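Local coordinates for type-iv like pilin ttha1219 (Thermus thermophilus, PDB 5G23), which probably serves as a type IV pilin-like component, resembling type II secretion pseudopilins, of the machinery for natural competence and DNA uptake, at residues B[68-74]-B[158-164]; B[140-146]-B[178-184]; B[169-173]-B[231-235]; B[196-202]-B[224-228]. One frame throughout, in Å; residues are numbered along the deposited sequence.

Contact 1 (B[68-74]-B[158-164]); sequences TGQALVL and QAQAVNL
Across from the single residue Val162, Ala71 and Leu72 together make a classic beta bulge in the antiparallel pairing of strands 69-74 and 160-164. Val162 serves both arms of the bulge: its O accepts Ala71 N at 2.8 Å, nearly along the C=O axis, and its own N donates to Leu72 O. At Ala71 the backbone turns to a psi of -27°, and its CB is directed toward the partner strand, where it rests 3.8 Å from Leu164 CG. Gly69 and Leu164 exchange two backbone bonds on one side of the bulge, as do Leu74 and Gln160 on the other, where Gln160 N to Leu74 O is the longer at 3.1 Å. On the buried face Leu72 CB lies 4.1 Å from Val162 CB. Outside the pair, Leu72 also touches Val63 and Leu234, while Leu74 reaches Val147 and Tyr149, so this face meets the second sheet. The far edge of strand 69-75 is bonded to strand 82-88 through Trp86 and Gln84. The other face carries Gln70, Val73, Ala161 and Asn163. Here the Gln70 chain runs out extended, CG anti to the backbone N (chi1 -172°), and its amide plane is turned only 14° from that of Asn163. Asn163 ND2 settles against the base of that chain, 3.4 Å from Gln70 CA, and the far end, Gln70 NE2, comes 3.7 Å from Ala161 CB.

Contact 2 (B[140-146]-B[178-184]); sequences VQVEAFR and LYLLASV
The Phe145 ring meets Leu178 CD2 at its edge, near the ring plane, 3.9 Å from CE1, while Leu180 CD2 approaches CD1 obliquely at 3.6 Å. Tyr179, on the reverse side of the sheet, has Ala144 CB at its ring edge, 4.1 Å from CE2. Arg146 runs alongside Tyr179 through CB and CG (CG to Tyr179 CD2 4.2 Å, oblique to the ring), while its guanidinium goes on to Glu211 O. The third flat group, the Glu143 carboxylate, is met from above its plane by Ser183 OG, which donates to OE2 at 2.7 Å. Glu143 reaches it with an extended chain whose CG is anti to the carbonyl carbon (chi1 -66°). Arg222 forms a salt bridge with Glu143 OE1, and Arg220 a hydrogen bond with Ser183 OG, so two arginines bind the pair. On the Phe145 side, Val142 CG1 packs 3.8 Å from Leu180 CD2, and helix 44-61 closes over this layer with Thr52, Leu56 and Leu60. The Leu181 carbonyl takes both Glu143 N (2.8 Å) and, weakly, Ala144 N: a classic bulge in an antiparallel sheet laid on the N-terminal helix, as in the type IV pilin fold.

Contact 3 (B[169-173]-B[231-235]); sequences ASPKV and TPNLA
Val173 and Leu234 lock the C-terminal 3-10 turn, residues 232-234, onto the chain as it leaves strand 168-170 for strand 173-184. The tight part is gathered round Val173, which is gripped at both backbone groups. Its N donates to Leu234 O at 3.2 Å, from well above the carbonyl plane. Its O takes the hydroxyl of Thr231 at 3.0 Å (OG1), again from above the plane, 59° out of it. Thr231 OG1 stands between its own backbone N and carbonyl carbon (chi1 56°), the rotamer that aims it at this oxygen, and Val173 CG1 packs 3.8 Å from the same hydroxyl. The two side chains of the opening pair also meet, Val173 CB to Leu234 CB at 4.2 Å. Thr231 O in turn accepts Leu234 N at 2.9 Å, which closes the 3-10 turn and helps present the Leu234 carbonyl. Ala169 CB presses on that carbonyl from the side of strand 168-170, at a close 3.1 Å from Leu234 O. Behind it, the Leu234 side chain enters the interior against Ala71, while that of Val173 touches Val162 and Tyr149. The other side is loose. Ala235 CB still reaches Val173 O, but between the exposed Lys172 and Ala235 there is little more than Lys172 CG beside Ala235 O, at 3.7 Å. Asn233 packs on Gly92 of the second subunit. A cis peptide before Pro171 shapes the bend between Ala169 and Lys172. Across it the lysine chain, bent at chi2 (87°), folds back so that Lys172 NZ donates to Ala169 O at 2.7 Å.

Contact 4 (B[196-202]-B[224-228]); sequences GSTLSYP and EKLWI
Thr198 and Glu224 approach from opposite directions, the glutamate reaching from the edge strand 221-230 into the type I turn of Gly196 to Leu199. Glu224 sends CG between its backbone N and carbonyl carbon (chi1 69°) and then runs extended, which delivers the carboxylate to the turn's N-H groups. Gly196 N donates almost straight to OE1, 2.7 Å away, on the syn lone pair of Glu224. Thr198 N meets Glu224 OE2 almost head-on, at 2.9 Å, while Thr198 OG1 takes the anti lone pair of the same oxygen at 2.6 Å. Two waters each donate to Thr198 OG1 and bridge it to the backbone N and O of Glu224. Below this polar end the side chains turn apolar: Leu199 crosses Leu226 at about a right angle, CD2 against CB at 3.7 Å, and Tyr201 crosses it likewise, CD1 to Leu226 CD2. Farther along, Pro202 CG and Ile228 CD1 meet tip to tip at 3.8 Å. With Tyr179 OH as a further donor to OE1, the carboxylate collects four hydrogen bonds and is therefore probably held ionised, tying the long surface loop to the strand without a basic partner among these donors.

In the fold
Contacts 2 and 4 share the four-stranded sheet, where strands 173-184 and 221-230 are neighbours, and their centres lie about 12 Å apart; a backbone bond from Lys225 to Leu180 joins them. Contacts 1 and 3, centres about 9 Å apart, adjoin through strands 160-165 and 168-170 at the end of the seven-stranded sheet. The two pairs are well separated, with contacts 1 and 2 about 25 Å apart, centre to centre, on opposite sides of the chain's centre. Contacts 1 and 2 alternate along the sequence, as do 2 and 3. Strand 173-184 starts within contact 3 and runs on to contact 2. Both segments of contact 4 fall between those of contact 3, and strand 221-230 leads from contact 4 to the C-terminal turn of contact 3.

Contact 1 (B[68-74]-B[158-164])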
loop_
_atom_site.group_PDB
_atom_site.type_symbol
_atom_site.label_atom_id
_atom_site.label_comp_id
_atom_site.label_asym_id
_atom_site.label_seq_id
_atom_site.Cartn_x
_atom_site.Cartn_y
_atom_site.Cartn_z
ATOM N N THR B 68 15.323 -9.002 18.200
ATOM C CA THR B 68 15.569 -10.215 18.968
ATOM C C THR B 68 14.239 -10.664 19.549
ATOM O O THR B 68 13.423 -9.836 19.979
ATOM C CB THR B 68 16.568 -9.916 20.149
ATOM O OG1 THR B 68 17.887 -10.052 19.661
ATOM C CG2 THR B 68 16.403 -10.858 21.318
ATOM N N GLY B 69 14.021 -11.962 19.615
ATOM C CA GLY B 69 12.765 -12.479 20.136
ATOM C C GLY B 69 11.790 -12.877 19.011
ATOM O O GLY B 69 12.225 -13.144 17.877
ATOM N N GLN B 70 10.510 -12.918 19.347
ATOM C CA GLN B 70 9.477 -13.452 18.490
ATOM C C GLN B 70 9.201 -12.448 17.365
ATOM O O GLN B 70 8.916 -11.281 17.615
ATOM C CB GLN B 70 8.194 -13.751 19.275
ATOM C CG GLN B 70 7.188 -14.484 18.427
ATOM C CD GLN B 70 6.003 -14.998 19.195
ATOM O OE1 GLN B 70 5.160 -14.217 19.671
ATOM N NE2 GLN B 70 5.863 -16.302 19.241
ATOM N N ALA B 71 9.349 -12.916 16.141
ATOM C CA ALA B 71 9.331 -12.049 14.973
ATOM C C ALA B 71 8.134 -12.283 14.082
ATOM O O ALA B 71 7.718 -11.382 13.404
ATOM C CB ALA B 71 10.627 -12.244 14.163
ATOM N N LEU B 72 7.586 -13.496 14.093
ATOM C CA LEU B 72 6.523 -13.878 13.198
ATOM C C LEU B 72 5.702 -14.968 13.836
ATOM O O LEU B 72 6.260 -15.938 14.429
ATOM C CB LEU B 72 7.099 -14.364 11.869
ATOM C CG LEU B 72 6.101 -14.695 10.779
ATOM C CD1 LEU B 72 5.591 -13.447 10.133
ATOM C CD2 LEU B 72 6.725 -15.614 9.722
ATOM N N VAL B 73 4.398 -14.859 13.687
ATOM C CA VAL B 73 3.494 -15.964 14.012
ATOM C C VAL B 73 2.531 -16.148 12.885
ATOM O O VAL B 73 1.811 -15.220 12.496
ATOM C CB VAL B 73 2.693 -15.717 15.312
ATOM C CG1 VAL B 73 1.748 -16.859 15.579
ATOM C CG2 VAL B 73 3.601 -15.609 16.517
ATOM N N LEU B 74 2.489 -17.376 12.359
ATOM C CA LEU B 74 1.549 -17.774 11.312
ATOM C C LEU B 74 0.482 -18.682 11.895
ATOM O O LEU B 74 0.843 -19.624 12.589
ATOM C CB LEU B 74 2.238 -18.503 10.187
ATOM C CG LEU B 74 3.306 -17.662 9.543
ATOM C CD1 LEU B 74 4.103 -18.507 8.525
ATOM C CD2 LEU B 74 2.742 -16.466 8.827
ATOM N N GLN B 158 1.391 -24.231 8.064
ATOM C CA GLN B 158 1.150 -24.841 9.351
ATOM C C GLN B 158 1.398 -23.746 10.360
ATOM O O GLN B 158 2.022 -22.716 10.060
ATOM C CB GLN B 158 2.075 -26.030 9.607
ATOM C CG GLN B 158 3.553 -25.737 9.476
ATOM C CD GLN B 158 4.433 -26.973 9.396
ATOM O OE1 GLN B 158 4.241 -27.825 8.515
ATOM N NE2 GLN B 158 5.322 -27.116 10.341
ATOM N N ALA B 159 0.949 -23.994 11.592
ATOM C CA ALA B 159 1.228 -23.055 12.712
ATOM C C ALA B 159 2.706 -22.913 12.815
ATOM O O ALA B 159 3.472 -23.914 12.867
ATOM C CB ALA B 159 0.696 -23.597 14.011
ATOM N N GLN B 160 3.161 -21.707 12.925
ATOM C CA GLN B 160 4.572 -21.537 13.079
ATOM C C GLN B 160 4.923 -20.236 13.709
ATOM O O GLN B 160 4.338 -19.230 13.332
ATOM C CB GLN B 160 5.091 -21.546 11.656
ATOM C CG GLN B 160 6.396 -20.838 11.431
ATOM C CD GLN B 160 7.552 -21.799 11.651
ATOM O OE1 GLN B 160 7.519 -22.632 12.569
ATOM N NE2 GLN B 160 8.509 -21.770 10.751
ATOM N N ALA B 161 5.885 -20.248 14.620
ATOM C CA ALA B 161 6.432 -19.019 15.188
ATOM C C ALA B 161 7.888 -18.942 14.857
ATOM O O ALA B 161 8.604 -19.951 14.959
ATOM C CB ALA B 161 6.221 -18.931 16.691
ATOM N N VAL B 162 8.362 -17.787 14.469
ATOM C CA VAL B 162 9.810 -17.603 14.284
ATOM C C VAL B 162 10.363 -16.756 15.402
ATOM O O VAL B 162 9.860 -15.661 15.672
ATOM C CB VAL B 162 10.130 -16.898 12.982
ATOM C CG1 VAL B 162 11.622 -16.669 12.832
ATOM C CG2 VAL B 162 9.610 -17.714 11.810
ATOM N N ASN B 163 11.430 -17.262 16.020
ATOM C CA ASN B 163 12.179 -16.544 17.075
ATOM C C ASN B 163 13.588 -16.200 16.579
ATOM O O ASN B 163 14.284 -17.027 15.982
ATOM C CB ASN B 163 12.230 -17.411 18.347
ATOM C CG ASN B 163 10.814 -17.754 18.868
ATOM O OD1 ASN B 163 10.442 -18.947 18.971
ATOM N ND2 ASN B 163 9.971 -16.736 19.057
ATOM N N LEU B 164 13.971 -14.957 16.754
ATOM C CA LEU B 164 15.284 -14.511 16.346
ATOM C C LEU B 164 16.135 -14.443 17.611
ATOM O O LEU B 164 15.814 -13.774 18.578
ATOM C CB LEU B 164 15.210 -13.170 15.650
ATOM C CG LEU B 164 14.292 -13.191 14.432
ATOM C CD1 LEU B 164 14.384 -11.877 13.660
ATOM C CD2 LEU B 164 14.660 -14.354 13.543
#

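Contact 2 (B[140-146]-B[178-184])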
loop_
_atom_site.group_PDB
_atom_site.type_symbol
_atom_site.label_atom_id
_atom_site.label_comp_id
_atom_site.label_asym_id
_atom_site.label_seq_id
_atom_site.Cartn_x
_atom_site.Cartn_y
_atom_site.Cartn_z
ATOM N N VAL B 140 -17.279 -6.441 -2.517
ATOM C CA VAL B 140 -16.122 -7.348 -2.673
ATOM C C VAL B 140 -16.148 -8.309 -1.525
ATOM O O VAL B 140 -16.217 -7.903 -0.396
ATOM C CB VAL B 140 -14.762 -6.609 -2.698
ATOM C CG1 VAL B 140 -13.619 -7.575 -2.759
ATOM C CG2 VAL B 140 -14.702 -5.581 -3.831
ATOM N N GLN B 141 -16.053 -9.586 -1.837
ATOM C CA GLN B 141 -15.915 -10.636 -0.816
ATOM C C GLN B 141 -14.598 -11.296 -0.960
ATOM O O GLN B 141 -14.255 -11.806 -2.061
ATOM C CB GLN B 141 -17.026 -11.683 -0.972
ATOM C CG GLN B 141 -18.388 -11.119 -0.584
ATOM C CD GLN B 141 -18.510 -10.947 0.901
ATOM O OE1 GLN B 141 -18.255 -11.885 1.688
ATOM N NE2 GLN B 141 -18.897 -9.761 1.313
ATOM N N VAL B 142 -13.820 -11.314 0.115
ATOM C CA VAL B 142 -12.562 -12.054 0.160
ATOM C C VAL B 142 -12.939 -13.478 0.543
ATOM O O VAL B 142 -13.334 -13.705 1.660
ATOM C CB VAL B 142 -11.532 -11.367 1.125
ATOM C CG1 VAL B 142 -10.253 -12.182 1.218
ATOM C CG2 VAL B 142 -11.191 -9.987 0.590
ATOM N N GLU B 143 -12.787 -14.410 -0.401
ATOM C CA GLU B 143 -13.219 -15.811 -0.230
ATOM C C GLU B 143 -12.078 -16.705 0.292
ATOM O O GLU B 143 -12.333 -17.789 0.809
ATOM C CB GLU B 143 -13.728 -16.359 -1.519
ATOM C CG GLU B 143 -15.002 -15.596 -1.895
ATOM C CD GLU B 143 -15.617 -16.035 -3.191
ATOM O OE1 GLU B 143 -15.015 -16.824 -3.966
ATOM O OE2 GLU B 143 -16.702 -15.521 -3.449
ATOM N N ALA B 144 -10.849 -16.248 0.157
ATOM C CA ALA B 144 -9.678 -16.999 0.672
ATOM C C ALA B 144 -8.492 -16.120 0.887
ATOM O O ALA B 144 -8.204 -15.236 0.052
ATOM C CB ALA B 144 -9.338 -18.161 -0.267
ATOM N N PHE B 145 -7.815 -16.323 2.017
ATOM C CA PHE B 145 -6.553 -15.683 2.347
ATOM C C PHE B 145 -5.703 -16.799 2.906
ATOM O O PHE B 145 -6.107 -17.527 3.786
ATOM C CB PHE B 145 -6.647 -14.507 3.351
ATOM C CG PHE B 145 -5.340 -13.877 3.733
ATOM C CD1 PHE B 145 -4.457 -13.425 2.799
ATOM C CD2 PHE B 145 -5.010 -13.673 5.080
ATOM C CE1 PHE B 145 -3.235 -12.834 3.172
ATOM C CE2 PHE B 145 -3.783 -13.087 5.489
ATOM C CZ PHE B 145 -2.924 -12.625 4.514
ATOM N N ARG B 146 -4.579 -17.021 2.236
ATOM C CA ARG B 146 -3.664 -18.151 2.582
ATOM C C ARG B 146 -2.283 -17.586 2.702
ATOM O O ARG B 146 -1.847 -16.693 1.892
ATOM C CB ARG B 146 -3.654 -19.271 1.518
ATOM C CG ARG B 146 -4.977 -19.907 1.253
ATOM C CD ARG B 146 -5.448 -20.717 2.467
ATOM N NE ARG B 146 -6.623 -21.478 2.062
ATOM C CZ ARG B 146 -7.869 -21.066 2.238
ATOM N NH1 ARG B 146 -8.138 -19.901 2.836
ATOM N NH2 ARG B 146 -8.876 -21.791 1.728
ATOM N N LEU B 178 1.693 -15.463 -0.229
ATOM C CA LEU B 178 0.378 -14.994 0.118
ATOM C C LEU B 178 -0.581 -15.144 -1.070
ATOM O O LEU B 178 -0.168 -14.960 -2.225
ATOM C CB LEU B 178 0.445 -13.544 0.562
ATOM C CG LEU B 178 1.255 -13.423 1.845
ATOM C CD1 LEU B 178 2.633 -12.985 1.453
ATOM C CD2 LEU B 178 0.650 -12.414 2.751
ATOM N N TYR B 179 -1.809 -15.561 -0.765
ATOM C CA TYR B 179 -2.834 -15.792 -1.779
ATOM C C TYR B 179 -4.142 -15.150 -1.343
ATOM O O TYR B 179 -4.569 -15.319 -0.233
ATOM C CB TYR B 179 -3.044 -17.302 -1.998
ATOM C CG TYR B 179 -4.188 -17.616 -2.906
ATOM C CD1 TYR B 179 -4.029 -17.653 -4.279
ATOM C CD2 TYR B 179 -5.470 -17.897 -2.378
ATOM C CE1 TYR B 179 -5.081 -17.925 -5.133
ATOM C CE2 TYR B 179 -6.543 -18.189 -3.214
ATOM C CZ TYR B 179 -6.335 -18.238 -4.595
ATOM O OH TYR B 179 -7.361 -18.467 -5.392
ATOM N N LEU B 180 -4.774 -14.418 -2.290
ATOM C CA LEU B 180 -6.097 -13.908 -2.115
ATOM C C LEU B 180 -6.996 -14.349 -3.286
ATOM O O LEU B 180 -6.549 -14.374 -4.472
ATOM C CB LEU B 180 -6.061 -12.379 -2.081
ATOM C CG LEU B 180 -5.516 -11.723 -0.825
ATOM C CD1 LEU B 180 -5.246 -10.244 -1.071
ATOM C CD2 LEU B 180 -6.546 -11.926 0.289
ATOM N N LEU B 181 -8.212 -14.767 -2.941
ATOM C CA LEU B 181 -9.305 -14.969 -3.901
ATOM C C LEU B 181 -10.418 -14.032 -3.485
ATOM O O LEU B 181 -10.812 -13.998 -2.325
ATOM C CB LEU B 181 -9.775 -16.390 -3.890
ATOM C CG LEU B 181 -10.949 -16.725 -4.748
ATOM C CD1 LEU B 181 -10.635 -16.647 -6.212
ATOM C CD2 LEU B 181 -11.464 -18.133 -4.410
ATOM N N ALA B 182 -10.946 -13.280 -4.440
ATOM C CA ALA B 182 -12.035 -12.374 -4.171
ATOM C C ALA B 182 -13.046 -12.475 -5.291
ATOM O O ALA B 182 -12.743 -12.868 -6.422
ATOM C CB ALA B 182 -11.569 -10.936 -4.007
ATOM N N SER B 183 -14.262 -12.065 -4.959
ATOM C CA SER B 183 -15.367 -11.998 -5.935
ATOM C C SER B 183 -16.153 -10.735 -5.811
ATOM O O SER B 183 -16.256 -10.120 -4.741
ATOM C CB SER B 183 -16.323 -13.205 -5.767
ATOM O OG SER B 183 -17.101 -13.122 -4.559
ATOM N N VAL B 184 -16.786 -10.402 -6.918
ATOM C CA VAL B 184 -17.716 -9.265 -6.986
ATOM C C VAL B 184 -18.822 -9.565 -7.986
ATOM O O VAL B 184 -18.610 -10.329 -8.960
ATOM C CB VAL B 184 -17.028 -7.946 -7.521
ATOM C CG1 VAL B 184 -16.080 -7.339 -6.539
ATOM C CG2 VAL B 184 -16.362 -8.151 -8.851
#

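Contact 3 (B[169-173]-B[231-235])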
loop_
_atom_site.group_PDB
_atom_site.type_symbol
_atom_site.label_atom_id
_atom_site.label_comp_id
_atom_site.label_asym_id
_atom_site.label_seq_id
_atom_site.Cartn_x
_atom_site.Cartn_y
_atom_site.Cartn_z
ATOM N N ALA B 169 18.063 -17.332 13.426
ATOM C CA ALA B 169 16.643 -17.489 13.350
ATOM C C ALA B 169 16.260 -18.942 13.565
ATOM O O ALA B 169 16.955 -19.846 13.111
ATOM C CB ALA B 169 16.122 -17.006 11.997
ATOM N N SER B 170 15.108 -19.164 14.193
ATOM C CA SER B 170 14.608 -20.509 14.398
ATOM C C SER B 170 13.098 -20.569 14.266
ATOM O O SER B 170 12.373 -19.955 15.082
ATOM C CB SER B 170 15.039 -20.993 15.782
ATOM O OG SER B 170 14.648 -22.334 15.952
ATOM N N PRO B 171 12.584 -21.287 13.246
ATOM C CA PRO B 171 13.350 -21.830 12.099
ATOM C C PRO B 171 13.774 -20.722 11.143
ATOM O O PRO B 171 13.378 -19.580 11.352
ATOM C CB PRO B 171 12.333 -22.720 11.399
ATOM C CG PRO B 171 11.041 -22.035 11.672
ATOM C CD PRO B 171 11.149 -21.578 13.113
ATOM N N LYS B 172 14.502 -21.081 10.097
ATOM C CA LYS B 172 14.967 -20.134 9.099
ATOM C C LYS B 172 13.943 -20.015 7.988
ATOM O O LYS B 172 13.793 -20.900 7.153
ATOM C CB LYS B 172 16.321 -20.530 8.467
ATOM C CG LYS B 172 17.541 -20.011 9.178
ATOM C CD LYS B 172 17.989 -20.948 10.282
ATOM C CE LYS B 172 19.285 -20.463 10.984
ATOM N NZ LYS B 172 19.382 -20.888 12.408
ATOM N N VAL B 173 13.229 -18.907 7.937
ATOM C CA VAL B 173 12.205 -18.695 6.953
ATOM C C VAL B 173 12.709 -17.709 5.925
ATOM O O VAL B 173 13.082 -16.619 6.244
ATOM C CB VAL B 173 10.902 -18.144 7.599
ATOM C CG1 VAL B 173 9.885 -17.743 6.550
ATOM C CG2 VAL B 173 10.295 -19.191 8.527
ATOM N N THR B 231 11.815 -12.653 3.044
ATOM C CA THR B 231 11.904 -12.292 4.418
ATOM C C THR B 231 13.352 -12.430 4.901
ATOM O O THR B 231 13.673 -13.259 5.754
ATOM C CB THR B 231 10.952 -13.140 5.274
ATOM O OG1 THR B 231 11.239 -14.519 5.070
ATOM C CG2 THR B 231 9.473 -12.880 4.940
ATOM N N PRO B 232 14.271 -11.624 4.339
ATOM C CA PRO B 232 15.677 -11.805 4.661
ATOM C C PRO B 232 15.966 -11.610 6.167
ATOM O O PRO B 232 16.898 -12.240 6.710
ATOM C CB PRO B 232 16.385 -10.756 3.799
ATOM C CG PRO B 232 15.330 -9.764 3.452
ATOM C CD PRO B 232 14.059 -10.562 3.352
ATOM N N ASN B 233 15.195 -10.778 6.863
ATOM C CA ASN B 233 15.431 -10.639 8.313
ATOM C C ASN B 233 15.084 -11.900 9.098
ATOM O O ASN B 233 15.491 -12.025 10.256
ATOM C CB ASN B 233 14.679 -9.446 8.846
ATOM C CG ASN B 233 14.959 -8.170 8.061
ATOM O OD1 ASN B 233 14.029 -7.481 7.680
ATOM N ND2 ASN B 233 16.186 -7.899 7.778
ATOM N N LEU B 234 14.317 -12.834 8.540
ATOM C CA LEU B 234 14.001 -14.077 9.262
ATOM C C LEU B 234 14.890 -15.259 8.925
ATOM O O LEU B 234 14.605 -16.413 9.338
ATOM C CB LEU B 234 12.566 -14.494 8.979
ATOM C CG LEU B 234 11.472 -13.465 9.266
ATOM C CD1 LEU B 234 10.163 -14.070 8.878
ATOM C CD2 LEU B 234 11.480 -13.064 10.726
ATOM N N ALA B 235 15.819 -15.017 8.019
ATOM C CA ALA B 235 16.621 -16.071 7.437
ATOM C C ALA B 235 17.986 -15.960 8.035
ATOM O O ALA B 235 18.784 -16.821 7.755
ATOM C CB ALA B 235 16.684 -15.931 5.900
#

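Contact 4 (B[196-202]-B[224-228])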
loop_
_atom_site.group_PDB
_atom_site.type_symbol
_atom_site.label_atom_id
_atom_site.label_comp_id
_atom_site.label_asym_id
_atom_site.label_seq_id
_atom_site.Cartn_x
_atom_site.Cartn_y
_atom_site.Cartn_z
ATOM N N GLY B 196 -6.646 -21.119 -8.580
ATOM C CA GLY B 196 -5.349 -21.670 -8.920
ATOM C C GLY B 196 -5.032 -21.596 -10.408
ATOM O O GLY B 196 -3.872 -21.676 -10.795
ATOM N N SER B 197 -6.043 -21.375 -11.237
ATOM C CA SER B 197 -5.845 -21.435 -12.687
ATOM C C SER B 197 -4.994 -20.294 -13.231
ATOM O O SER B 197 -4.400 -20.437 -14.309
ATOM C CB SER B 197 -7.176 -21.518 -13.406
ATOM O OG SER B 197 -7.932 -20.352 -13.267
ATOM N N THR B 198 -4.886 -19.159 -12.515
ATOM C CA THR B 198 -4.153 -18.038 -13.013
ATOM C C THR B 198 -2.809 -17.823 -12.322
ATOM O O THR B 198 -2.214 -16.729 -12.458
ATOM C CB THR B 198 -4.978 -16.711 -12.970
ATOM O OG1 THR B 198 -5.143 -16.281 -11.630
ATOM C CG2 THR B 198 -6.322 -16.878 -13.627
ATOM N N LEU B 199 -2.331 -18.805 -11.542
ATOM C CA LEU B 199 -1.140 -18.575 -10.751
ATOM C C LEU B 199 0.127 -19.066 -11.416
ATOM O O LEU B 199 0.069 -20.003 -12.212
ATOM C CB LEU B 199 -1.289 -19.269 -9.374
ATOM C CG LEU B 199 -2.576 -18.909 -8.611
ATOM C CD1 LEU B 199 -2.521 -19.640 -7.273
ATOM C CD2 LEU B 199 -2.663 -17.393 -8.486
ATOM N N SER B 200 1.222 -18.425 -11.112
ATOM C CA SER B 200 2.557 -18.909 -11.475
ATOM C C SER B 200 3.215 -19.270 -10.204
ATOM O O SER B 200 3.508 -18.392 -9.403
ATOM C CB SER B 200 3.412 -17.806 -12.098
ATOM O OG SER B 200 2.834 -17.443 -13.301
ATOM N N TYR B 201 3.431 -20.537 -9.966
ATOM C CA TYR B 201 3.955 -20.939 -8.674
ATOM C C TYR B 201 5.457 -20.945 -8.689
ATOM O O TYR B 201 6.084 -21.394 -9.644
ATOM C CB TYR B 201 3.466 -22.339 -8.322
ATOM C CG TYR B 201 2.016 -22.492 -8.143
ATOM C CD1 TYR B 201 1.406 -22.273 -6.913
ATOM C CD2 TYR B 201 1.199 -22.916 -9.212
ATOM C CE1 TYR B 201 0.041 -22.490 -6.732
ATOM C CE2 TYR B 201 -0.140 -23.147 -9.036
ATOM C CZ TYR B 201 -0.716 -22.916 -7.814
ATOM O OH TYR B 201 -2.087 -23.152 -7.685
ATOM N N PRO B 202 6.071 -20.546 -7.589
ATOM C CA PRO B 202 7.444 -20.870 -7.449
ATOM C C PRO B 202 7.728 -22.346 -7.235
ATOM O O PRO B 202 6.847 -23.120 -6.878
ATOM C CB PRO B 202 7.833 -20.094 -6.174
ATOM C CG PRO B 202 6.602 -20.072 -5.361
ATOM C CD PRO B 202 5.464 -20.076 -6.339
ATOM N N GLU B 224 -7.906 -13.671 -8.525
ATOM C CA GLU B 224 -6.988 -14.155 -7.483
ATOM C C GLU B 224 -5.603 -13.613 -7.675
ATOM O O GLU B 224 -5.242 -13.102 -8.742
ATOM C CB GLU B 224 -6.954 -15.686 -7.478
ATOM C CG GLU B 224 -6.265 -16.241 -8.761
ATOM C CD GLU B 224 -6.299 -17.735 -8.906
ATOM O OE1 GLU B 224 -6.817 -18.463 -8.004
ATOM O OE2 GLU B 224 -5.858 -18.198 -10.002
ATOM N N LYS B 225 -4.797 -13.668 -6.613
ATOM C CA LYS B 225 -3.486 -13.223 -6.717
ATOM C C LYS B 225 -2.610 -14.028 -5.753
ATOM O O LYS B 225 -2.954 -14.193 -4.609
ATOM C CB LYS B 225 -3.344 -11.743 -6.433
ATOM C CG LYS B 225 -1.987 -11.228 -6.933
ATOM C CD LYS B 225 -1.868 -9.760 -6.686
ATOM C CE LYS B 225 -0.509 -9.241 -7.112
ATOM N NZ LYS B 225 -0.437 -9.201 -8.594
ATOM N N LEU B 226 -1.510 -14.527 -6.290
ATOM C CA LEU B 226 -0.424 -15.138 -5.498
ATOM C C LEU B 226 0.803 -14.244 -5.592
ATOM O O LEU B 226 1.228 -13.887 -6.691
ATOM C CB LEU B 226 -0.066 -16.514 -6.024
ATOM C CG LEU B 226 1.101 -17.266 -5.377
ATOM C CD1 LEU B 226 0.738 -17.697 -3.986
ATOM C CD2 LEU B 226 1.502 -18.454 -6.201
ATOM N N TRP B 227 1.431 -13.932 -4.440
ATOM C CA TRP B 227 2.661 -13.189 -4.466
ATOM C C TRP B 227 3.631 -13.699 -3.389
ATOM O O TRP B 227 3.177 -14.201 -2.365
ATOM C CB TRP B 227 2.390 -11.686 -4.432
ATOM C CG TRP B 227 1.874 -11.100 -3.147
ATOM C CD1 TRP B 227 2.566 -10.301 -2.376
ATOM C CD2 TRP B 227 0.572 -11.166 -2.593
ATOM N NE1 TRP B 227 1.843 -9.894 -1.313
ATOM C CE2 TRP B 227 0.588 -10.417 -1.427
ATOM C CE3 TRP B 227 -0.604 -11.861 -2.925
ATOM C CZ2 TRP B 227 -0.517 -10.291 -0.599
ATOM C CZ3 TRP B 227 -1.744 -11.681 -2.154
ATOM C CH2 TRP B 227 -1.696 -10.916 -0.972
ATOM N N ILE B 228 4.914 -13.562 -3.672
ATOM C CA ILE B 228 5.963 -14.043 -2.833
ATOM C C ILE B 228 6.682 -12.859 -2.255
ATOM O O ILE B 228 7.009 -11.917 -2.963
ATOM C CB ILE B 228 6.994 -14.838 -3.628
ATOM C CG1 ILE B 228 6.324 -15.919 -4.434
ATOM C CG2 ILE B 228 8.030 -15.368 -2.640
ATOM C CD1 ILE B 228 5.430 -16.870 -3.631
HETATM O O HOH W 1 -7.281 -13.996 -11.488
HETATM O O HOH W 2 -3.583 -14.273 -10.658
#